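Local coordinates for cell cycle serine/threonine-protein kinase CDC5/MSD2 (Saccharomyces cerevisiae, PDB 6MF4) that phosphorylates serine and threonine residues of cell-cycle proteins to promote mitotic exit, and is represented here by its phosphoprotein-binding polo-box domain, at residues A[135-140]-A[193-197]; A[110-114]-A[199-203]; A[121-125]-A[167-171]; A[224-228]-A[240-245]. All coordinates share one frame; numbering follows the deposited sequence.

Interaction 1. Residues A[135-140]-A[193-197]; sequences DAEEFW and YHKDD. With ZN (zinc ion), chain C.
Glu138 and His194 meet at a zinc ion: Glu138 OE1 and His194 NE2 each lie 2.0 Å from the metal, and His154 of strand 149-156 is the third protein ligand. The carboxylate and the imidazole are nearly coplanar.

Hydrogen bonds to Asp197 build a second shell. His194 ND1 donates to Asp197 OD2 over 2.7 Å, which fixes the rotation of the ring and probably makes its zinc-binding nitrogen more electron-rich. Trp140 NE1 reaches the same Asp197 OD2 at 2.8 Å, on the anti lone pair, so two N-H groups grip one oxygen. Away from the metal, Tyr193 OH donates to Asp135 OD2 over 2.6 Å, also on the anti lone pair, with phenol and carboxylate almost in one plane. Asp135 OD1 is held in turn by the backbone N atoms of Glu137 and Glu138, the first closing an Asx turn.

Aromatic packing completes the contact. The edge of Trp140 points at a face of His194 in a T-shaped pair, planes at 73°, while Tyr193 CD2 sits over the opposite imidazole face. The whole is a zinc site in which a His-carboxylate pair supports a ligand, joining strand 138-145 of polo box 1 to the loop that leads toward polo box 2.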
loop_
_atom_site.group_PDB
_atom_site.type_symbol
_atom_site.label_atom_id
_atom_site.label_comp_id
_atom_site.label_asym_id
_atom_site.label_seq_id
_atom_site.Cartn_x
_atom_site.Cartn_y
_atom_site.Cartn_z
ATOM N N ASP A 135 -14.834 12.829 0.363
ATOM C CA ASP A 135 -16.017 13.661 0.564
ATOM C C ASP A 135 -15.667 15.150 0.609
ATOM O O ASP A 135 -16.553 16.004 0.589
ATOM C CB ASP A 135 -16.761 13.246 1.840
ATOM C CG ASP A 135 -15.889 13.290 3.087
ATOM O OD1 ASP A 135 -14.925 14.078 3.146
ATOM O OD2 ASP A 135 -16.199 12.543 4.039
ATOM N N ALA A 136 -14.372 15.452 0.654
ATOM C CA ALA A 136 -13.892 16.830 0.699
ATOM C C ALA A 136 -14.426 17.593 1.909
ATOM O O ALA A 136 -14.589 18.812 1.850
ATOM C CB ALA A 136 -14.270 17.568 -0.590
ATOM N N GLU A 137 -14.692 16.881 3.001
ATOM C CA GLU A 137 -15.111 17.528 4.249
ATOM C C GLU A 137 -14.344 17.018 5.469
ATOM O O GLU A 137 -14.155 17.763 6.432
ATOM C CB GLU A 137 -16.622 17.338 4.472
ATOM C CG GLU A 137 -17.137 17.681 5.888
ATOM C CD GLU A 137 -16.803 19.096 6.357
ATOM O OE1 GLU A 137 -17.141 19.426 7.516
ATOM O OE2 GLU A 137 -16.208 19.882 5.588
ATOM N N GLU A 138 -13.905 15.763 5.436
ATOM C CA GLU A 138 -13.184 15.184 6.569
ATOM C C GLU A 138 -11.741 14.847 6.208
ATOM O O GLU A 138 -11.441 14.525 5.058
ATOM C CB GLU A 138 -13.886 13.918 7.067
ATOM C CG GLU A 138 -15.350 14.114 7.433
ATOM C CD GLU A 138 -15.836 13.100 8.450
ATOM O OE1 GLU A 138 -15.389 11.936 8.395
ATOM O OE2 GLU A 138 -16.663 13.469 9.310
ATOM N N PHE A 139 -10.852 14.920 7.194
ATOM C CA PHE A 139 -9.492 14.428 7.006
ATOM C C PHE A 139 -8.925 13.878 8.307
ATOM O O PHE A 139 -9.389 14.214 9.399
ATOM C CB PHE A 139 -8.577 15.527 6.432
ATOM C CG PHE A 139 -8.226 16.626 7.402
ATOM C CD1 PHE A 139 -9.032 17.747 7.522
ATOM C CD2 PHE A 139 -7.069 16.557 8.162
ATOM C CE1 PHE A 139 -8.698 18.773 8.396
ATOM C CE2 PHE A 139 -6.731 17.576 9.038
ATOM C CZ PHE A 139 -7.555 18.682 9.162
ATOM N N TRP A 140 -7.939 12.998 8.156
ATOM C CA TRP A 140 -7.132 12.497 9.260
ATOM C C TRP A 140 -5.771 13.167 9.263
ATOM O O TRP A 140 -5.147 13.296 8.213
ATOM C CB TRP A 140 -6.910 10.987 9.156
ATOM C CG TRP A 140 -8.118 10.139 9.270
ATOM C CD1 TRP A 140 -8.813 9.560 8.247
ATOM C CD2 TRP A 140 -8.772 9.738 10.477
ATOM N NE1 TRP A 140 -9.861 8.826 8.743
ATOM C CE2 TRP A 140 -9.861 8.921 10.110
ATOM C CE3 TRP A 140 -8.544 9.989 11.834
ATOM C CZ2 TRP A 140 -10.721 8.356 11.049
ATOM C CZ3 TRP A 140 -9.399 9.423 12.768
ATOM C CH2 TRP A 140 -10.472 8.615 12.371
ATOM N N TYR A 193 -18.153 4.677 8.739
ATOM C CA TYR A 193 -17.626 5.523 7.674
ATOM C C TYR A 193 -16.107 5.420 7.536
ATOM O O TYR A 193 -15.555 5.815 6.508
ATOM C CB TYR A 193 -18.028 6.977 7.939
ATOM C CG TYR A 193 -17.955 7.915 6.752
ATOM C CD1 TYR A 193 -18.789 7.747 5.650
ATOM C CD2 TYR A 193 -17.088 9.002 6.754
ATOM C CE1 TYR A 193 -18.740 8.618 4.575
ATOM C CE2 TYR A 193 -17.036 9.882 5.683
ATOM C CZ TYR A 193 -17.865 9.687 4.600
ATOM O OH TYR A 193 -17.807 10.550 3.532
ATOM N N HIS A 194 -15.446 4.868 8.555
ATOM C CA HIS A 194 -13.983 4.892 8.631
ATOM C C HIS A 194 -13.325 3.525 8.776
ATOM O O HIS A 194 -12.100 3.427 8.762
ATOM C CB HIS A 194 -13.543 5.763 9.808
ATOM C CG HIS A 194 -13.846 7.214 9.620
ATOM N ND1 HIS A 194 -13.342 7.945 8.570
ATOM C CD2 HIS A 194 -14.609 8.066 10.346
ATOM C CE1 HIS A 194 -13.779 9.191 8.655
ATOM N NE2 HIS A 194 -14.551 9.287 9.721
ATOM N N LYS A 195 -14.117 2.468 8.904
ATOM C CA LYS A 195 -13.558 1.188 9.324
ATOM C C LYS A 195 -12.630 0.585 8.271
ATOM O O LYS A 195 -11.769 -0.228 8.602
ATOM C CB LYS A 195 -14.677 0.207 9.678
ATOM C CG LYS A 195 -15.380 -0.431 8.503
ATOM C CD LYS A 195 -16.559 -1.240 9.004
ATOM C CE LYS A 195 -17.236 -2.018 7.899
ATOM N NZ LYS A 195 -18.520 -2.605 8.378
ATOM N N ASP A 196 -12.781 1.008 7.018
ATOM C CA ASP A 196 -11.930 0.526 5.930
ATOM C C ASP A 196 -10.899 1.570 5.505
ATOM O O ASP A 196 -10.283 1.444 4.448
ATOM C CB ASP A 196 -12.782 0.121 4.721
ATOM C CG ASP A 196 -13.559 -1.166 4.954
ATOM O OD1 ASP A 196 -13.006 -2.094 5.582
ATOM O OD2 ASP A 196 -14.720 -1.251 4.503
ATOM N N ASP A 197 -10.702 2.594 6.329
ATOM C CA ASP A 197 -9.765 3.661 5.987
ATOM C C ASP A 197 -8.337 3.130 5.975
ATOM O O ASP A 197 -7.965 2.297 6.797
ATOM C CB ASP A 197 -9.888 4.835 6.963
ATOM C CG ASP A 197 -11.120 5.694 6.702
ATOM O OD1 ASP A 197 -11.983 5.279 5.896
ATOM O OD2 ASP A 197 -11.228 6.781 7.310
HETATM ZN ZN ZN C . -15.561 10.973 10.113
#

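Interaction 2. Residues A[110-114]-A[199-203]; sequences GFSYQ and FLRRY
Phe111 and Tyr203, Tyr113 and Leu200 face each other from strands 111-114 and 200-203, whose axes come within 10.1 Å with N-to-C directions 119° apart, too far for backbone pairing. A classic beta bulge at Arg201 and Arg202, opposite Glu213, helps explain how Leu200 and Tyr203, three residues apart, both point toward the other strand.

The rings of Phe111 and Tyr203 stack face to face, with centroids 3.9 Å apart and planes at 13°, their side chains running past each other in opposite directions. Phe111 CE2 lies over the centre of the tyrosine ring. Leu200 fills the space next to this stack: its CD2 approaches Phe111 CE1 to 3.7 Å. Its CB sits over the face of Tyr113 in a CH-pi contact, with Leu200 CB 3.4 Å from Tyr113 CZ. Tyr113 carries its ring between the backbone N and the carbonyl carbon (chi1 55°), which sends the hydroxyl across to the start of the other strand. There the Leu200 N donates to Tyr113 OH in an almost straight bond of 3.0 Å. A water 2.7 Å from Tyr113 OH also donates to Leu200 O, at 2.7 Å from that atom. Phe212 of strand 209-214 packs against Phe111, Leu200 and Tyr203.

The two polo boxes are thus joined here mainly by stacked and interleaved hydrocarbon, while a backbone N-H and a bridging water give the Tyr113 hydroxyl two polar partners and probably hold its ring in place.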
loop_
_atom_site.group_PDB
_atom_site.type_symbol
_atom_site.label_atom_id
_atom_site.label_comp_id
_atom_site.label_asym_id
_atom_site.label_seq_id
_atom_site.Cartn_x
_atom_site.Cartn_y
_atom_site.Cartn_z
ATOM N N GLY A 110 5.874 17.614 -0.022
ATOM C CA GLY A 110 5.311 16.309 0.243
ATOM C C GLY A 110 5.175 15.380 -0.942
ATOM O O GLY A 110 5.160 15.802 -2.098
ATOM N N PHE A 111 5.100 14.096 -0.612
ATOM C CA PHE A 111 4.756 13.025 -1.532
ATOM C C PHE A 111 3.245 12.885 -1.483
ATOM O O PHE A 111 2.660 12.988 -0.405
ATOM C CB PHE A 111 5.458 11.733 -1.104
ATOM C CG PHE A 111 5.152 10.543 -1.962
ATOM C CD1 PHE A 111 4.005 9.796 -1.759
ATOM C CD2 PHE A 111 6.036 10.151 -2.956
ATOM C CE1 PHE A 111 3.737 8.689 -2.541
ATOM C CE2 PHE A 111 5.774 9.049 -3.741
ATOM C CZ PHE A 111 4.620 8.319 -3.537
ATOM N N SER A 112 2.602 12.659 -2.624
ATOM C CA SER A 112 1.148 12.578 -2.636
ATOM C C SER A 112 0.649 11.403 -3.461
ATOM O O SER A 112 1.299 10.970 -4.411
ATOM C CB SER A 112 0.557 13.891 -3.158
ATOM O OG SER A 112 -0.854 13.889 -3.060
ATOM N N TYR A 113 -0.514 10.891 -3.071
ATOM C CA TYR A 113 -1.112 9.734 -3.715
ATOM C C TYR A 113 -2.628 9.798 -3.635
ATOM O O TYR A 113 -3.185 10.441 -2.743
ATOM C CB TYR A 113 -0.612 8.443 -3.064
ATOM C CG TYR A 113 -0.830 8.394 -1.569
ATOM C CD1 TYR A 113 0.069 8.996 -0.701
ATOM C CD2 TYR A 113 -1.938 7.750 -1.025
ATOM C CE1 TYR A 113 -0.126 8.955 0.671
ATOM C CE2 TYR A 113 -2.134 7.701 0.347
ATOM C CZ TYR A 113 -1.226 8.310 1.185
ATOM O OH TYR A 113 -1.411 8.267 2.545
ATOM N N GLN A 114 -3.288 9.139 -4.581
ATOM C CA GLN A 114 -4.732 8.961 -4.530
ATOM C C GLN A 114 -5.027 7.470 -4.416
ATOM O O GLN A 114 -4.337 6.654 -5.026
ATOM C CB GLN A 114 -5.409 9.562 -5.769
ATOM C CG GLN A 114 -6.933 9.513 -5.705
ATOM C CD GLN A 114 -7.601 10.233 -6.862
ATOM O OE1 GLN A 114 -7.355 11.411 -7.102
ATOM N NE2 GLN A 114 -8.463 9.523 -7.580
ATOM N N PHE A 199 -4.043 4.354 4.851
ATOM C CA PHE A 199 -3.071 5.338 4.388
ATOM C C PHE A 199 -1.762 4.648 4.017
ATOM O O PHE A 199 -1.551 3.470 4.327
ATOM C CB PHE A 199 -2.830 6.426 5.445
ATOM C CG PHE A 199 -2.010 5.975 6.624
ATOM C CD1 PHE A 199 -2.564 5.176 7.607
ATOM C CD2 PHE A 199 -0.692 6.382 6.762
ATOM C CE1 PHE A 199 -1.811 4.771 8.699
ATOM C CE2 PHE A 199 0.063 5.983 7.850
ATOM C CZ PHE A 199 -0.497 5.173 8.816
ATOM N N LEU A 200 -0.897 5.394 3.343
ATOM C CA LEU A 200 0.390 4.881 2.896
ATOM C C LEU A 200 1.435 5.033 3.994
ATOM O O LEU A 200 1.742 6.145 4.408
ATOM C CB LEU A 200 0.840 5.618 1.638
ATOM C CG LEU A 200 2.195 5.233 1.049
ATOM C CD1 LEU A 200 2.143 3.809 0.539
ATOM C CD2 LEU A 200 2.574 6.202 -0.062
ATOM N N ARG A 201 1.977 3.918 4.466
ATOM C CA ARG A 201 2.980 3.953 5.525
ATOM C C ARG A 201 4.382 4.167 4.973
ATOM O O ARG A 201 5.180 4.906 5.547
ATOM C CB ARG A 201 2.965 2.662 6.328
ATOM C CG ARG A 201 1.731 2.438 7.167
ATOM C CD ARG A 201 1.736 1.002 7.667
ATOM N NE ARG A 201 0.956 0.842 8.880
ATOM C CZ ARG A 201 0.726 -0.322 9.473
ATOM N NH1 ARG A 201 1.205 -1.450 8.960
ATOM N NH2 ARG A 201 -0.001 -0.357 10.578
ATOM N N ARG A 202 4.688 3.489 3.873
ATOM C CA ARG A 202 6.018 3.568 3.286
ATOM C C ARG A 202 5.947 3.286 1.797
ATOM O O ARG A 202 5.189 2.422 1.356
ATOM C CB ARG A 202 6.973 2.585 3.973
ATOM C CG ARG A 202 8.409 2.631 3.448
ATOM C CD ARG A 202 9.386 1.934 4.387
ATOM N NE ARG A 202 9.101 0.510 4.537
ATOM C CZ ARG A 202 9.659 -0.274 5.453
ATOM N NH1 ARG A 202 10.528 0.226 6.324
ATOM N NH2 ARG A 202 9.330 -1.559 5.515
ATOM N N TYR A 203 6.715 4.049 1.028
ATOM C CA TYR A 203 6.918 3.749 -0.381
ATOM C C TYR A 203 8.406 3.597 -0.640
ATOM O O TYR A 203 9.227 4.192 0.057
ATOM C CB TYR A 203 6.335 4.838 -1.277
ATOM C CG TYR A 203 7.086 6.145 -1.208
ATOM C CD1 TYR A 203 8.192 6.379 -2.017
ATOM C CD2 TYR A 203 6.693 7.144 -0.331
ATOM C CE1 TYR A 203 8.884 7.569 -1.952
ATOM C CE2 TYR A 203 7.376 8.342 -0.264
ATOM C CZ TYR A 203 8.471 8.547 -1.077
ATOM O OH TYR A 203 9.159 9.738 -1.011
HETATM O O HOH W 1 0.861 8.664 3.873
#

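Interaction 3. Residues A[121-125]-A[167-171]; sequences GVLFN and HLEVV
Phe124 and Val122 press against one side of helix 165-178, meeting His167, Val170 and Val171. The contact is tightest at two places, the rim of Phe124 against His167 and the buried pair of Val122 and Val171. Phe124 holds its CG beside the backbone N, anti to the carbonyl carbon (chi1 -67°), and this aims the ring rim at the helix. Phe124 CZ comes to 3.6 Å from His167 O, which lies in the plane of the ring and already accepts the helical bond from Val171 N. Val122 CG2 lies 3.8 Å from Val171 CG2, and Val130 of the neighbouring strand 129-132 packs on Val171 as well. The other branch, Val122 CG1, lies over the centre of one face of the Phe124 ring.

The partly exposed side, at Val170 and the His167 ring, is looser. Val170 CG1 stands 4.0 Å from both Val122 CG1 and Phe124 CE1, and Val171 CG2 is no nearer to Phe124 CZ than 4.4 Å. On the face opposite Val122, the edge of His167 leans over Phe124 in a T-shaped pair, centroids 5.2 Å apart. Replacing Phe124 with an alanine would probably open a gap between Val122 and His167, leaving the imidazole without a ring to lean on and freer to turn.

Sheet strand and helix are joined by apolar and aromatic packing, with no side-chain hydrogen bond between the segments, in the manner of the polo-box fold, where a C-terminal helix packs across the antiparallel sheet of its own box.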
loop_
_atom_site.group_PDB
_atom_site.type_symbol
_atom_site.label_atom_id
_atom_site.label_comp_id
_atom_site.label_asym_id
_atom_site.label_seq_id
_atom_site.Cartn_x
_atom_site.Cartn_y
_atom_site.Cartn_z
ATOM N N GLY A 121 -3.844 11.392 -0.100
ATOM C CA GLY A 121 -2.902 11.532 0.990
ATOM C C GLY A 121 -1.734 12.412 0.612
ATOM O O GLY A 121 -1.314 12.452 -0.545
ATOM N N VAL A 122 -1.221 13.137 1.598
ATOM C CA VAL A 122 0.064 13.804 1.466
ATOM C C VAL A 122 0.946 13.313 2.596
ATOM O O VAL A 122 0.591 13.425 3.770
ATOM C CB VAL A 122 -0.049 15.335 1.509
ATOM C CG1 VAL A 122 1.334 15.974 1.392
ATOM C CG2 VAL A 122 -0.955 15.834 0.391
ATOM N N LEU A 123 2.074 12.730 2.214
ATOM C CA LEU A 123 3.089 12.282 3.146
ATOM C C LEU A 123 4.131 13.385 3.241
ATOM O O LEU A 123 4.894 13.620 2.303
ATOM C CB LEU A 123 3.701 10.960 2.673
ATOM C CG LEU A 123 4.845 10.347 3.483
ATOM C CD1 LEU A 123 4.501 10.256 4.957
ATOM C CD2 LEU A 123 5.167 8.967 2.927
ATOM N N PHE A 124 4.133 14.088 4.367
ATOM C CA PHE A 124 5.009 15.236 4.542
ATOM C C PHE A 124 6.427 14.788 4.875
ATOM O O PHE A 124 6.658 13.635 5.237
ATOM C CB PHE A 124 4.451 16.149 5.627
ATOM C CG PHE A 124 3.166 16.809 5.236
ATOM C CD1 PHE A 124 3.172 18.028 4.583
ATOM C CD2 PHE A 124 1.952 16.198 5.495
ATOM C CE1 PHE A 124 1.986 18.633 4.205
ATOM C CE2 PHE A 124 0.764 16.798 5.122
ATOM C CZ PHE A 124 0.781 18.014 4.477
ATOM N N ASN A 125 7.378 15.704 4.746
ATOM C CA ASN A 125 8.786 15.351 4.861
ATOM C C ASN A 125 9.195 14.954 6.278
ATOM O O ASN A 125 10.198 14.270 6.462
ATOM C CB ASN A 125 9.651 16.512 4.360
ATOM C CG ASN A 125 9.542 16.710 2.858
ATOM O OD1 ASN A 125 9.241 15.773 2.120
ATOM N ND2 ASN A 125 9.784 17.932 2.399
ATOM N N HIS A 167 -0.477 22.697 6.226
ATOM C CA HIS A 167 -0.585 21.331 5.720
ATOM C C HIS A 167 -1.743 21.234 4.731
ATOM O O HIS A 167 -1.626 20.602 3.683
ATOM C CB HIS A 167 -0.800 20.322 6.854
ATOM C CG HIS A 167 0.226 20.394 7.942
ATOM N ND1 HIS A 167 0.360 21.487 8.769
ATOM C CD2 HIS A 167 1.158 19.499 8.346
ATOM C CE1 HIS A 167 1.335 21.266 9.634
ATOM N NE2 HIS A 167 1.834 20.066 9.400
ATOM N N LEU A 168 -2.869 21.854 5.067
ATOM C CA LEU A 168 -4.051 21.738 4.224
ATOM C C LEU A 168 -3.938 22.578 2.952
ATOM O O LEU A 168 -4.608 22.290 1.963
ATOM C CB LEU A 168 -5.300 22.118 5.015
ATOM C CG LEU A 168 -5.687 21.078 6.072
ATOM C CD1 LEU A 168 -6.706 21.667 7.018
ATOM C CD2 LEU A 168 -6.227 19.810 5.429
ATOM N N GLU A 169 -3.091 23.606 2.963
ATOM C CA GLU A 169 -2.796 24.343 1.735
ATOM C C GLU A 169 -2.034 23.449 0.755
ATOM O O GLU A 169 -2.280 23.483 -0.451
ATOM C CB GLU A 169 -1.983 25.607 2.030
ATOM C CG GLU A 169 -2.735 26.660 2.825
ATOM C CD GLU A 169 -3.996 27.137 2.125
ATOM O OE1 GLU A 169 -3.910 27.554 0.951
ATOM O OE2 GLU A 169 -5.076 27.084 2.749
ATOM N N VAL A 170 -1.104 22.659 1.278
ATOM C CA VAL A 170 -0.378 21.697 0.457
ATOM C C VAL A 170 -1.339 20.618 -0.034
ATOM O O VAL A 170 -1.287 20.209 -1.194
ATOM C CB VAL A 170 0.790 21.055 1.235
ATOM C CG1 VAL A 170 1.414 19.894 0.451
ATOM C CG2 VAL A 170 1.843 22.097 1.545
ATOM N N VAL A 171 -2.216 20.155 0.852
ATOM C CA VAL A 171 -3.197 19.140 0.476
ATOM C C VAL A 171 -4.098 19.669 -0.642
ATOM O O VAL A 171 -4.446 18.936 -1.571
ATOM C CB VAL A 171 -4.049 18.705 1.690
ATOM C CG1 VAL A 171 -5.275 17.905 1.250
ATOM C CG2 VAL A 171 -3.212 17.876 2.648
#

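Interaction 4. Residues A[224-228]-A[240-245]; sequences KDHHK and YISPSH
His227 sets its CG beside the backbone N (chi1 -60°) while Tyr240 extends its ring anti to the backbone N (chi1 173°), and the two side chains converge, from the loop before strand 228-232 and from strand 237-241, until His227 ND1 and Tyr240 OH are 2.5 Å apart. This is a short hydrogen bond in which either atom may be the donor. The hydroxyl lies at the imidazole edge, near its plane, and the two rings meet rim to rim. Pro243 packs obliquely against the same imidazole, its CG 3.3 Å from His227 CE1. A phenylalanine in place of His227 would probably leave the Tyr240 hydroxyl without this partner.

The main chains join beside this pair. Lys228 N donates to Ile241 O over 3.0 Å, and Ile241 N returns a bond of 2.8 Å to Lys228 O. Beyond Lys228 and Ile241, direct backbone pairing gives way to a water that donates to both His226 O and Ser242 O. Farther out, Pro243 O lies in the plane of the His226 ring, 3.4 Å from its CD2. His226 NE2 and His245 NE2 make only a weak bond of 3.4 Å. Each segment is shaped by a turn: Asp225 OD1 takes the backbone N of His227 in an Asx turn, and Ser242 to His245 form a type I turn.

The arrangement is the open end of an antiparallel beta hairpin, away from its connecting turn, made by strands 228-232 and 237-241 in the sheet of polo box 2.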
loop_
_atom_site.group_PDB
_atom_site.type_symbol
_atom_site.label_atom_id
_atom_site.label_comp_id
_atom_site.label_asym_id
_atom_site.label_seq_id
_atom_site.Cartn_x
_atom_site.Cartn_y
_atom_site.Cartn_z
ATOM N N LYS A 224 7.393 -1.247 -14.389
ATOM C CA LYS A 224 7.646 -0.350 -15.517
ATOM C C LYS A 224 6.673 -0.533 -16.681
ATOM O O LYS A 224 6.394 0.410 -17.419
ATOM C CB LYS A 224 9.073 -0.551 -16.025
ATOM C CG LYS A 224 10.145 -0.131 -15.037
ATOM N N ASP A 225 6.162 -1.748 -16.836
ATOM C CA ASP A 225 5.288 -2.087 -17.962
ATOM C C ASP A 225 3.826 -1.727 -17.685
ATOM O O ASP A 225 2.927 -2.098 -18.443
ATOM C CB ASP A 225 5.411 -3.579 -18.295
ATOM C CG ASP A 225 4.998 -4.476 -17.137
ATOM O OD1 ASP A 225 4.689 -3.947 -16.051
ATOM O OD2 ASP A 225 4.994 -5.716 -17.313
ATOM N N HIS A 226 3.603 -1.004 -16.593
ATOM C CA HIS A 226 2.274 -0.541 -16.197
ATOM C C HIS A 226 1.349 -1.686 -15.800
ATOM O O HIS A 226 0.149 -1.479 -15.600
ATOM C CB HIS A 226 1.626 0.282 -17.311
ATOM C CG HIS A 226 0.648 1.299 -16.808
ATOM N ND1 HIS A 226 0.996 2.278 -15.902
ATOM C CD2 HIS A 226 -0.668 1.481 -17.071
ATOM C CE1 HIS A 226 -0.061 3.024 -15.636
ATOM N NE2 HIS A 226 -1.083 2.559 -16.330
ATOM N N HIS A 227 1.898 -2.892 -15.693
ATOM C CA HIS A 227 1.197 -3.959 -15.007
ATOM C C HIS A 227 1.420 -3.711 -13.522
ATOM O O HIS A 227 2.534 -3.390 -13.107
ATOM C CB HIS A 227 1.703 -5.345 -15.423
ATOM C CG HIS A 227 1.550 -5.638 -16.888
ATOM N ND1 HIS A 227 0.322 -5.822 -17.483
ATOM C CD2 HIS A 227 2.473 -5.796 -17.867
ATOM C CE1 HIS A 227 0.493 -6.074 -18.772
ATOM N NE2 HIS A 227 1.788 -6.064 -19.027
ATOM N N LYS A 228 0.356 -3.819 -12.734
ATOM C CA LYS A 228 0.461 -3.657 -11.292
ATOM C C LYS A 228 -0.072 -4.885 -10.598
ATOM O O LYS A 228 -0.997 -5.544 -11.081
ATOM C CB LYS A 228 -0.306 -2.431 -10.802
ATOM C CG LYS A 228 -0.150 -1.198 -11.645
ATOM C CD LYS A 228 -1.003 -0.075 -11.073
ATOM C CE LYS A 228 -1.175 1.059 -12.058
ATOM N NZ LYS A 228 0.031 1.252 -12.890
ATOM N N TYR A 240 -4.382 -8.521 -9.686
ATOM C CA TYR A 240 -3.730 -8.048 -10.885
ATOM C C TYR A 240 -4.490 -6.853 -11.419
ATOM O O TYR A 240 -5.717 -6.866 -11.512
ATOM C CB TYR A 240 -3.644 -9.146 -11.941
ATOM C CG TYR A 240 -3.130 -8.631 -13.263
ATOM C CD1 TYR A 240 -1.771 -8.464 -13.483
ATOM C CD2 TYR A 240 -4.005 -8.300 -14.284
ATOM C CE1 TYR A 240 -1.299 -7.986 -14.686
ATOM C CE2 TYR A 240 -3.542 -7.823 -15.490
ATOM C CZ TYR A 240 -2.191 -7.669 -15.686
ATOM O OH TYR A 240 -1.742 -7.192 -16.893
ATOM N N ILE A 241 -3.740 -5.813 -11.751
ATOM C CA ILE A 241 -4.300 -4.614 -12.345
ATOM C C ILE A 241 -3.651 -4.437 -13.713
ATOM O O ILE A 241 -2.455 -4.173 -13.811
ATOM C CB ILE A 241 -4.053 -3.377 -11.469
ATOM C CG1 ILE A 241 -4.546 -3.619 -10.036
ATOM C CG2 ILE A 241 -4.725 -2.154 -12.070
ATOM C CD1 ILE A 241 -3.688 -2.958 -8.977
ATOM N N SER A 242 -4.439 -4.605 -14.768
ATOM C CA SER A 242 -3.915 -4.532 -16.124
ATOM C C SER A 242 -3.573 -3.088 -16.499
ATOM O O SER A 242 -3.995 -2.152 -15.810
ATOM C CB SER A 242 -4.927 -5.105 -17.115
ATOM O OG SER A 242 -5.980 -4.185 -17.342
ATOM N N PRO A 243 -2.803 -2.903 -17.588
ATOM C CA PRO A 243 -2.458 -1.556 -18.060
ATOM C C PRO A 243 -3.681 -0.711 -18.433
ATOM O O PRO A 243 -3.531 0.496 -18.630
ATOM C CB PRO A 243 -1.589 -1.826 -19.294
ATOM C CG PRO A 243 -1.022 -3.185 -19.076
ATOM C CD PRO A 243 -2.071 -3.950 -18.328
ATOM N N SER A 244 -4.854 -1.336 -18.532
ATOM C CA SER A 244 -6.110 -0.617 -18.750
ATOM C C SER A 244 -6.931 -0.551 -17.458
ATOM O O SER A 244 -8.091 -0.130 -17.470
ATOM C CB SER A 244 -6.926 -1.286 -19.861
ATOM O OG SER A 244 -7.231 -2.631 -19.535
ATOM N N HIS A 245 -6.316 -0.997 -16.361
ATOM C CA HIS A 245 -6.838 -0.837 -14.999
ATOM C C HIS A 245 -7.993 -1.783 -14.711
ATOM O O HIS A 245 -8.806 -1.537 -13.815
ATOM C CB HIS A 245 -7.270 0.612 -14.747
ATOM C CG HIS A 245 -6.144 1.592 -14.828
ATOM N ND1 HIS A 245 -6.339 2.951 -14.933
ATOM C CD2 HIS A 245 -4.804 1.403 -14.812
ATOM C CE1 HIS A 245 -5.165 3.557 -14.985
ATOM N NE2 HIS A 245 -4.219 2.640 -14.913
HETATM O O HOH W 2 -2.243 -0.456 -14.467
#

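Interactions 1, 2 and 3 share the sheet of polo box 1, whereas interaction 4 lies in the other box, its centre about 27 Å from those of interactions 1 and 3. Interactions 2 and 3 are closest, with centres about 10 Å apart: strands 111-115 and 120-123 are sheet neighbours, with a probable hydrogen bond of 2.7 Å from Leu123 N to Phe111 O. Interaction 1 holds the zinc; it touches interaction 3 through Phe139 CZ and Leu168 CD1, 3.8 Å apart. Residues 193-197 lead almost directly into 199-203, so the zinc-held loop runs into the strand that meets polo box 1. Interactions 2 and 4 both reach the polo box 2 sheet, centres about 19 Å apart.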